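Local coordinates for DUF1611 domain-containing protein (Anabaena variabilis, PDB 2OBN) that is of unknown function but joins a Rossmann-like domain to a P-loop domain that probably binds a phosphate-bearing ligand such as a nucleotide, at residues B[13-18]-B[40-45]; B[162-167]-B[258-263]; B[237-242]-B[268-273]. The protein carries 2 engineered substitutions. All coordinates share one frame; numbering follows the deposited sequence.

Interaction 1 of 3, residues B[13-18]-B[40-45]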
loop_
_atom_site.group_PDB
_atom_site.type_symbol
_atom_site.label_atom_id
_atom_site.label_comp_id
_atom_site.label_asym_id
_atom_site.label_seq_id
_atom_site.Cartn_x
_atom_site.Cartn_y
_atom_site.Cartn_z
ATOM N N LEU B 13 -21.850 14.264 -12.950
ATOM C CA LEU B 13 -21.339 14.034 -14.299
ATOM C C LEU B 13 -21.327 12.517 -14.411
ATOM O O LEU B 13 -20.608 11.855 -13.664
ATOM C CB LEU B 13 -19.926 14.602 -14.476
ATOM C CG LEU B 13 -19.355 14.523 -15.901
ATOM C CD1 LEU B 13 -20.129 15.459 -16.839
ATOM C CD2 LEU B 13 -17.863 14.852 -15.928
ATOM N N LEU B 14 -22.134 11.967 -15.312
ATOM C CA LEU B 14 -22.270 10.518 -15.397
ATOM C C LEU B 14 -22.412 10.010 -16.837
ATOM O O LEU B 14 -23.109 9.018 -17.062
ATOM C CB LEU B 14 -23.470 10.087 -14.520
ATOM C CG LEU B 14 -23.704 8.634 -14.045
ATOM C CD1 LEU B 14 -22.490 7.964 -13.428
ATOM C CD2 LEU B 14 -24.850 8.611 -13.045
ATOM N N HIS B 15 -21.728 10.662 -17.789
ATOM C CA HIS B 15 -21.779 10.262 -19.209
ATOM C C HIS B 15 -21.314 8.835 -19.408
ATOM O O HIS B 15 -20.184 8.503 -19.046
ATOM C CB HIS B 15 -20.902 11.141 -20.114
ATOM C CG HIS B 15 -21.348 12.563 -20.212
ATOM N ND1 HIS B 15 -22.525 12.932 -20.820
ATOM C CD2 HIS B 15 -20.753 13.711 -19.814
ATOM C CE1 HIS B 15 -22.651 14.245 -20.766
ATOM N NE2 HIS B 15 -21.589 14.740 -20.159
ATOM N N GLU B 16 -22.184 8.010 -20.004
ATOM C CA GLU B 16 -21.907 6.582 -20.269
ATOM C C GLU B 16 -21.858 5.680 -19.026
ATOM O O GLU B 16 -21.706 4.475 -19.169
ATOM C CB GLU B 16 -20.616 6.390 -21.072
ATOM C CG GLU B 16 -20.564 7.194 -22.356
ATOM C CD GLU B 16 -19.355 6.849 -23.213
ATOM O OE1 GLU B 16 -18.215 6.829 -22.681
ATOM O OE2 GLU B 16 -19.559 6.610 -24.429
ATOM N N GLY B 17 -22.005 6.245 -17.825
ATOM C CA GLY B 17 -21.964 5.465 -16.605
ATOM C C GLY B 17 -23.300 5.110 -15.968
ATOM O O GLY B 17 -23.314 4.313 -15.032
ATOM N N THR B 18 -24.415 5.688 -16.418
ATOM C CA THR B 18 -25.697 5.370 -15.788
ATOM C C THR B 18 -26.064 3.911 -16.020
ATOM O O THR B 18 -26.432 3.221 -15.081
ATOM C CB THR B 18 -26.865 6.278 -16.241
ATOM O OG1 THR B 18 -26.480 7.660 -16.164
ATOM C CG2 THR B 18 -28.096 6.051 -15.354
ATOM N N VAL B 40 -28.733 14.332 -13.101
ATOM C CA VAL B 40 -27.791 13.300 -13.501
ATOM C C VAL B 40 -27.468 13.656 -14.950
ATOM O O VAL B 40 -28.374 13.808 -15.775
ATOM C CB VAL B 40 -28.404 11.897 -13.432
ATOM C CG1 VAL B 40 -27.538 10.883 -14.195
ATOM C CG2 VAL B 40 -28.589 11.463 -11.981
ATOM N N ILE B 41 -26.182 13.803 -15.251
ATOM C CA ILE B 41 -25.746 14.207 -16.578
ATOM C C ILE B 41 -25.214 13.002 -17.336
ATOM O O ILE B 41 -24.144 12.481 -17.013
ATOM C CB ILE B 41 -24.677 15.318 -16.479
ATOM C CG1 ILE B 41 -25.277 16.558 -15.806
ATOM C CG2 ILE B 41 -24.142 15.698 -17.863
ATOM C CD1 ILE B 41 -24.232 17.520 -15.261
ATOM N N ASP B 42 -25.976 12.561 -18.335
ATOM C CA ASP B 42 -25.575 11.438 -19.185
ATOM C C ASP B 42 -26.283 11.549 -20.542
ATOM O O ASP B 42 -27.491 11.341 -20.638
ATOM C CB ASP B 42 -25.895 10.104 -18.499
ATOM C CG ASP B 42 -25.422 8.891 -19.297
ATOM O OD1 ASP B 42 -24.747 9.053 -20.334
ATOM O OD2 ASP B 42 -25.717 7.755 -18.871
ATOM N N ARG B 43 -25.504 11.883 -21.573
ATOM C CA ARG B 43 -25.988 12.044 -22.952
ATOM C C ARG B 43 -26.633 10.788 -23.559
ATOM O O ARG B 43 -27.465 10.892 -24.446
ATOM C CB ARG B 43 -24.857 12.548 -23.860
ATOM C CG ARG B 43 -23.615 11.678 -23.880
ATOM C CD ARG B 43 -22.567 12.226 -24.833
ATOM N NE ARG B 43 -21.348 11.424 -24.738
ATOM C CZ ARG B 43 -20.270 11.703 -23.999
ATOM N NH1 ARG B 43 -20.169 12.823 -23.273
ATOM N NH2 ARG B 43 -19.255 10.849 -24.018
ATOM N N ASN B 44 -26.223 9.614 -23.088
ATOM C CA ASN B 44 -26.804 8.352 -23.510
ATOM C C ASN B 44 -28.183 8.059 -22.888
ATOM O O ASN B 44 -28.919 7.219 -23.397
ATOM C CB ASN B 44 -25.865 7.194 -23.132
ATOM C CG ASN B 44 -24.558 7.209 -23.902
ATOM O OD1 ASN B 44 -24.254 8.154 -24.619
ATOM N ND2 ASN B 44 -23.785 6.138 -23.764
ATOM N N CYS B 45 -28.528 8.741 -21.798
ATOM C CA CYS B 45 -29.770 8.474 -21.058
ATOM C C CYS B 45 -30.708 9.673 -20.851
ATOM O O CYS B 45 -31.661 9.587 -20.077
ATOM C CB CYS B 45 -29.390 7.894 -19.684
ATOM S SG CYS B 45 -28.536 6.313 -19.809
#
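His15 and Arg43 stack flat on each other where two neighbouring parallel strands of the Rossmann-like sheet, 10-13 and 37-41, run out into the loops at their C-terminal ends. The group centres are 4.4 Å apart and the planes 24° from parallel, with NH1 of Arg43 above the imidazole, toward its rim. Arg43 CG stands between its own backbone N and carbonyl carbon (chi1 57°), and the extended chain beyond it carries the guanidinium across the ring. In the ring plane itself, Arg43 N donates to His15 ND1 over 3.2 Å, nearly straight at 164°. The imidazole is thus fixed in rotation by that bond and by Glu95, which pairs with NE2, while Ile41 CG2 touches His15 NE2 at 3.6 Å. Leu13 and Ile41 pair as parallel strands, and Leu14 N donates a hydrogen bond to Ile41 O, 2.7 Å. Beyond it, buried Asp42 points its carboxylate into the opposing loop. Glu16 N reaches Asp42 OD1 at 2.8 Å from one face of the carboxylate, and Asn44 N from the opposite face, closing an Asx turn. The second oxygen is held separately: Thr18 OG1 donates to Asp42 OD2 on the anti side, 2.8 Å away.

Interaction 2 of 3, residues B[162-167]-B[258-263]. With PO4 (phosphate ion), chain G.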
loop_
_atom_site.group_PDB
_atom_site.type_symbol
_atom_site.label_atom_id
_atom_site.label_comp_id
_atom_site.label_asym_id
_atom_site.label_seq_id
_atom_site.Cartn_x
_atom_site.Cartn_y
_atom_site.Cartn_z
HETATM N N MSE B 162 -13.100 -6.922 -6.136
HETATM C CA MSE B 162 -13.466 -5.532 -5.970
HETATM C C MSE B 162 -14.808 -5.260 -6.625
HETATM O O MSE B 162 -15.222 -6.002 -7.525
HETATM C CB MSE B 162 -12.407 -4.665 -6.616
HETATM C CG MSE B 162 -11.137 -4.684 -5.797
HETATM SE SE MSE B 162 -9.616 -3.990 -6.671
HETATM C CE MSE B 162 -10.381 -2.321 -7.319
ATOM N N ALA B 163 -15.465 -4.188 -6.166
ATOM C CA ALA B 163 -16.763 -3.764 -6.680
ATOM C C ALA B 163 -17.807 -4.860 -6.560
ATOM O O ALA B 163 -18.454 -5.170 -7.540
ATOM C CB ALA B 163 -16.647 -3.282 -8.137
ATOM N N ILE B 164 -17.960 -5.434 -5.359
ATOM C CA ILE B 164 -18.937 -6.511 -5.119
ATOM C C ILE B 164 -19.951 -6.232 -4.024
ATOM O O ILE B 164 -20.827 -7.071 -3.756
ATOM C CB ILE B 164 -18.254 -7.872 -4.842
ATOM C CG1 ILE B 164 -17.333 -7.787 -3.620
ATOM C CG2 ILE B 164 -17.478 -8.350 -6.100
ATOM C CD1 ILE B 164 -16.741 -9.108 -3.236
ATOM N N GLY B 165 -19.866 -5.064 -3.401
ATOM C CA GLY B 165 -20.791 -4.706 -2.325
ATOM C C GLY B 165 -20.197 -4.594 -0.929
ATOM O O GLY B 165 -20.940 -4.615 0.041
ATOM N N LYS B 166 -18.875 -4.505 -0.812
ATOM C CA LYS B 166 -18.231 -4.357 0.505
ATOM C C LYS B 166 -18.748 -3.123 1.236
ATOM O O LYS B 166 -19.056 -3.212 2.415
ATOM C CB LYS B 166 -16.701 -4.304 0.399
ATOM C CG LYS B 166 -16.055 -5.617 -0.072
ATOM C CD LYS B 166 -14.535 -5.588 -0.012
ATOM C CE LYS B 166 -13.900 -4.598 -1.010
ATOM N NZ LYS B 166 -14.326 -4.850 -2.394
HETATM N N MSE B 167 -18.883 -2.002 0.523
HETATM C CA MSE B 167 -19.373 -0.753 1.115
HETATM C C MSE B 167 -20.835 -0.889 1.490
HETATM O O MSE B 167 -21.247 -0.481 2.581
HETATM C CB MSE B 167 -19.210 0.434 0.172
HETATM C CG MSE B 167 -19.436 1.769 0.878
HETATM SE SE MSE B 167 -19.368 3.328 -0.283
HETATM C CE MSE B 167 -21.042 3.076 -1.083
ATOM N N VAL B 258 -16.106 -9.720 7.905
ATOM C CA VAL B 258 -17.267 -10.204 7.158
ATOM C C VAL B 258 -16.786 -10.316 5.714
ATOM O O VAL B 258 -16.294 -9.335 5.126
ATOM C CB VAL B 258 -18.478 -9.249 7.265
ATOM C CG1 VAL B 258 -19.605 -9.682 6.331
ATOM C CG2 VAL B 258 -18.970 -9.181 8.704
ATOM N N LEU B 259 -16.861 -11.519 5.162
ATOM C CA LEU B 259 -16.392 -11.768 3.807
ATOM C C LEU B 259 -17.522 -11.548 2.797
ATOM O O LEU B 259 -18.568 -12.159 2.907
ATOM C CB LEU B 259 -15.831 -13.199 3.694
ATOM C CG LEU B 259 -15.314 -13.673 2.320
ATOM C CD1 LEU B 259 -14.230 -12.751 1.778
ATOM C CD2 LEU B 259 -14.798 -15.099 2.397
ATOM N N VAL B 260 -17.295 -10.680 1.816
ATOM C CA VAL B 260 -18.284 -10.404 0.787
ATOM C C VAL B 260 -17.899 -11.197 -0.473
ATOM O O VAL B 260 -16.719 -11.355 -0.790
ATOM C CB VAL B 260 -18.397 -8.891 0.498
ATOM C CG1 VAL B 260 -19.620 -8.574 -0.397
ATOM C CG2 VAL B 260 -18.478 -8.110 1.813
ATOM N N HIS B 261 -18.903 -11.724 -1.167
ATOM C CA HIS B 261 -18.674 -12.507 -2.363
ATOM C C HIS B 261 -19.891 -12.512 -3.273
ATOM O O HIS B 261 -21.014 -12.585 -2.803
ATOM C CB HIS B 261 -18.287 -13.920 -1.954
ATOM C CG HIS B 261 -18.233 -14.897 -3.088
ATOM N ND1 HIS B 261 -17.230 -14.897 -4.037
ATOM C CD2 HIS B 261 -19.037 -15.941 -3.392
ATOM C CE1 HIS B 261 -17.429 -15.893 -4.880
ATOM N NE2 HIS B 261 -18.526 -16.535 -4.515
ATOM N N ARG B 262 -19.659 -12.404 -4.582
ATOM C CA ARG B 262 -20.745 -12.469 -5.561
ATOM C C ARG B 262 -20.988 -13.927 -5.907
ATOM O O ARG B 262 -20.089 -14.607 -6.393
ATOM C CB ARG B 262 -20.446 -11.660 -6.824
ATOM C CG ARG B 262 -21.533 -11.809 -7.894
ATOM C CD ARG B 262 -21.251 -10.991 -9.139
ATOM N NE ARG B 262 -21.335 -9.551 -8.880
ATOM C CZ ARG B 262 -20.328 -8.679 -8.903
ATOM N NH1 ARG B 262 -19.080 -9.021 -9.227
ATOM N NH2 ARG B 262 -20.595 -7.413 -8.634
ATOM N N ALA B 263 -22.209 -14.392 -5.641
ATOM C CA ALA B 263 -22.597 -15.761 -5.910
ATOM C C ALA B 263 -22.288 -16.146 -7.356
ATOM O O ALA B 263 -22.648 -15.426 -8.296
ATOM C CB ALA B 263 -24.096 -15.953 -5.617
HETATM P P PO4 G . -17.167 -2.506 -3.228
HETATM O O1 PO4 G . -16.091 -1.879 -4.094
HETATM O O2 PO4 G . -17.233 -1.765 -1.899
HETATM O O3 PO4 G . -18.510 -2.355 -3.870
HETATM O O4 PO4 G . -16.899 -3.959 -2.968
#
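The end of the P-loop, 162-167, bends past the end of strand 256-262, bringing the CA atoms of Lys166 and Val260 to 6.1 Å; Gly165, at the helix N-cap, has phi 112°, where a CB would jam against the preceding carbonyl. Ile164 fills the gap to the strand. Its CG1 lies between backbone N and carbonyl carbon (chi1 59°), placing Ile164 CD1 3.3 Å from Val260 O while Ile164 CG1 packs on Val260 CG1. Lys166 CG passes Val260 CG2 at 4.0 Å. Arg262 lays one guanidinium face over Ile164, and its NH2 donates to Ala163 O (3.3 Å, 151°), meeting a lone pair in the carbonyl plane; Gln265 takes NH1. With an alanine here in place of Arg262, Ala163 O is likely to lose this donor and Ile164 its flat cover, leaving the loop freer to shift. On the other side of the loop sits a phosphate ion, probably from the crystallisation liquor. Its O4 accepts from the backbone N of Ile164, Gly165 and Lys166 and from Lys166 NZ (2.8 Å), while Met167 N reaches O2 at 2.9 Å. Such convergence is consistent with a site made for a phosphate group, as in P-loop nucleotide-binding proteins.

Interaction 3 of 3, residues B[237-242]-B[268-273]; sequences LLHPGS and NGNNPH
His239 and Asn270 meet through a nearly straight hydrogen bond, NE2 to OD1, 3.2 Å at 171°. The asparagine oxygen lies in the plane of the imidazole, at its edge, although the two flat groups are turned 81° apart. Asn268 brings OD1 over one ring face, toward the rim, its amide nearly perpendicular to the imidazole; Asn268 ND2 comes within 3.3 Å of His239 CD2. Asn271 covers the adjoining proline, ND2 to Pro240 CG at 3.3 Å. A second shell fixes these groups. Gly241 N donates to His239 ND1 in the ring plane (3.0 Å), within a type I turn from His239 to Ser242, so each ring nitrogen has a partner and the imidazole cannot easily rotate. Within 268-273, Asn268 OD1 accepts from both Asn271 N (2.7 Å) and Asn271 ND2 (3.0 Å), which orients the two amides together. Further out, Asp161 accepts from Gly269 N, and the second subunit packs against the contact, Gly145 of that subunit on Pro240 and its Ser144 on Asn271. The Asn268 bond to the backbone N three residues on is an Asx motif. It shapes one of two loops that follow parallel strands in the P-loop domain, and the pair forms part of the interface with the second subunit.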
loop_
_atom_site.group_PDB
_atom_site.type_symbol
_atom_site.label_atom_id
_atom_site.label_comp_id
_atom_site.label_asym_id
_atom_site.label_seq_id
_atom_site.Cartn_x
_atom_site.Cartn_y
_atom_site.Cartn_z
ATOM N N LEU B 237 -7.486 -9.727 -1.529
ATOM C CA LEU B 237 -6.244 -10.486 -1.546
ATOM C C LEU B 237 -6.183 -11.463 -2.731
ATOM O O LEU B 237 -5.184 -12.147 -2.894
ATOM C CB LEU B 237 -6.060 -11.243 -0.220
ATOM C CG LEU B 237 -5.868 -10.392 1.041
ATOM C CD1 LEU B 237 -5.784 -11.305 2.249
ATOM C CD2 LEU B 237 -4.638 -9.520 0.948
ATOM N N LEU B 238 -7.268 -11.542 -3.517
ATOM C CA LEU B 238 -7.370 -12.409 -4.681
ATOM C C LEU B 238 -7.140 -11.641 -5.983
ATOM O O LEU B 238 -6.957 -12.242 -7.035
ATOM C CB LEU B 238 -8.753 -13.072 -4.733
ATOM C CG LEU B 238 -9.227 -13.791 -3.478
ATOM C CD1 LEU B 238 -10.551 -14.468 -3.729
ATOM C CD2 LEU B 238 -8.180 -14.804 -3.011
ATOM N N HIS B 239 -7.146 -10.310 -5.893
ATOM C CA HIS B 239 -6.919 -9.457 -7.035
ATOM C C HIS B 239 -5.410 -9.229 -7.158
ATOM O O HIS B 239 -4.787 -8.788 -6.193
ATOM C CB HIS B 239 -7.664 -8.151 -6.826
ATOM C CG HIS B 239 -7.699 -7.275 -8.031
ATOM N ND1 HIS B 239 -6.555 -6.803 -8.634
ATOM C CD2 HIS B 239 -8.738 -6.734 -8.709
ATOM C CE1 HIS B 239 -6.888 -6.029 -9.652
ATOM N NE2 HIS B 239 -8.206 -5.974 -9.721
ATOM N N PRO B 240 -4.819 -9.518 -8.350
ATOM C CA PRO B 240 -3.356 -9.406 -8.554
ATOM C C PRO B 240 -2.729 -8.005 -8.459
ATOM O O PRO B 240 -1.505 -7.887 -8.396
ATOM C CB PRO B 240 -3.165 -9.944 -9.979
ATOM C CG PRO B 240 -4.462 -9.740 -10.633
ATOM C CD PRO B 240 -5.492 -9.946 -9.594
ATOM N N GLY B 241 -3.542 -6.960 -8.491
ATOM C CA GLY B 241 -3.033 -5.589 -8.422
ATOM C C GLY B 241 -3.419 -4.810 -7.180
ATOM O O GLY B 241 -3.002 -3.655 -7.035
ATOM N N SER B 242 -4.137 -5.458 -6.267
ATOM C CA SER B 242 -4.641 -4.843 -5.059
ATOM C C SER B 242 -3.731 -4.989 -3.848
ATOM O O SER B 242 -3.139 -6.046 -3.599
ATOM C CB SER B 242 -5.995 -5.452 -4.717
ATOM O OG SER B 242 -6.532 -4.849 -3.553
ATOM N N ASN B 268 -11.383 -13.504 -11.090
ATOM C CA ASN B 268 -11.264 -12.065 -10.902
ATOM C C ASN B 268 -11.931 -11.371 -12.103
ATOM O O ASN B 268 -11.860 -11.863 -13.234
ATOM C CB ASN B 268 -9.784 -11.709 -10.823
ATOM C CG ASN B 268 -9.539 -10.249 -10.562
ATOM O OD1 ASN B 268 -9.063 -9.539 -11.437
ATOM N ND2 ASN B 268 -9.856 -9.786 -9.349
ATOM N N GLY B 269 -12.610 -10.265 -11.859
ATOM C CA GLY B 269 -13.279 -9.538 -12.923
ATOM C C GLY B 269 -12.341 -8.839 -13.886
ATOM O O GLY B 269 -12.471 -8.994 -15.100
ATOM N N ASN B 270 -11.403 -8.063 -13.348
ATOM C CA ASN B 270 -10.435 -7.357 -14.184
ATOM C C ASN B 270 -9.417 -8.272 -14.850
ATOM O O ASN B 270 -8.981 -7.978 -15.954
ATOM C CB ASN B 270 -9.650 -6.315 -13.381
ATOM C CG ASN B 270 -10.520 -5.197 -12.837
ATOM O OD1 ASN B 270 -10.155 -4.553 -11.839
ATOM N ND2 ASN B 270 -11.677 -4.965 -13.467
ATOM N N ASN B 271 -9.029 -9.346 -14.160
ATOM C CA ASN B 271 -8.008 -10.298 -14.633
ATOM C C ASN B 271 -8.589 -11.730 -14.628
ATOM O O ASN B 271 -8.268 -12.539 -13.758
ATOM C CB ASN B 271 -6.786 -10.183 -13.720
ATOM C CG ASN B 271 -6.305 -8.737 -13.554
ATOM O OD1 ASN B 271 -5.619 -8.212 -14.406
ATOM N ND2 ASN B 271 -6.658 -8.107 -12.440
ATOM N N PRO B 272 -9.436 -12.055 -15.628
ATOM C CA PRO B 272 -10.179 -13.325 -15.699
ATOM C C PRO B 272 -9.388 -14.625 -15.634
ATOM O O PRO B 272 -9.989 -15.676 -15.455
ATOM C CB PRO B 272 -10.892 -13.241 -17.043
ATOM C CG PRO B 272 -10.948 -11.839 -17.384
ATOM C CD PRO B 272 -9.743 -11.196 -16.782
ATOM N N HIS B 273 -8.070 -14.558 -15.795
ATOM C CA HIS B 273 -7.219 -15.744 -15.713
ATOM C C HIS B 273 -6.999 -16.188 -14.266
ATOM O O HIS B 273 -6.680 -17.347 -14.023
ATOM C CB HIS B 273 -5.864 -15.480 -16.387
ATOM C CG HIS B 273 -4.998 -14.492 -15.663
ATOM N ND1 HIS B 273 -5.099 -13.131 -15.854
ATOM C CD2 HIS B 273 -4.011 -14.672 -14.751
ATOM C CE1 HIS B 273 -4.206 -12.518 -15.099
ATOM N NE2 HIS B 273 -3.535 -13.429 -14.417
#

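Interactions 2 and 3 belong to the same P-loop domain: their centres are 14 Å apart, and their segments alternate along the chain. They touch directly, the selenium SE of Met162 in the phosphate loop packing on His239 CD2 at 3.5 Å, so the paired loops 237-242 and 268-273 lean on the phosphate-binding loop through the Met162 side chain, without reaching the phosphate. Interaction 1 stands apart in the Rossmann-like sheet. Its centre is 25 Å from that of interaction 2, with nearest atoms about 12 Å apart, and 28 Å from that of interaction 3. It closes in sequence before the other two open, and shares no touching atoms with either.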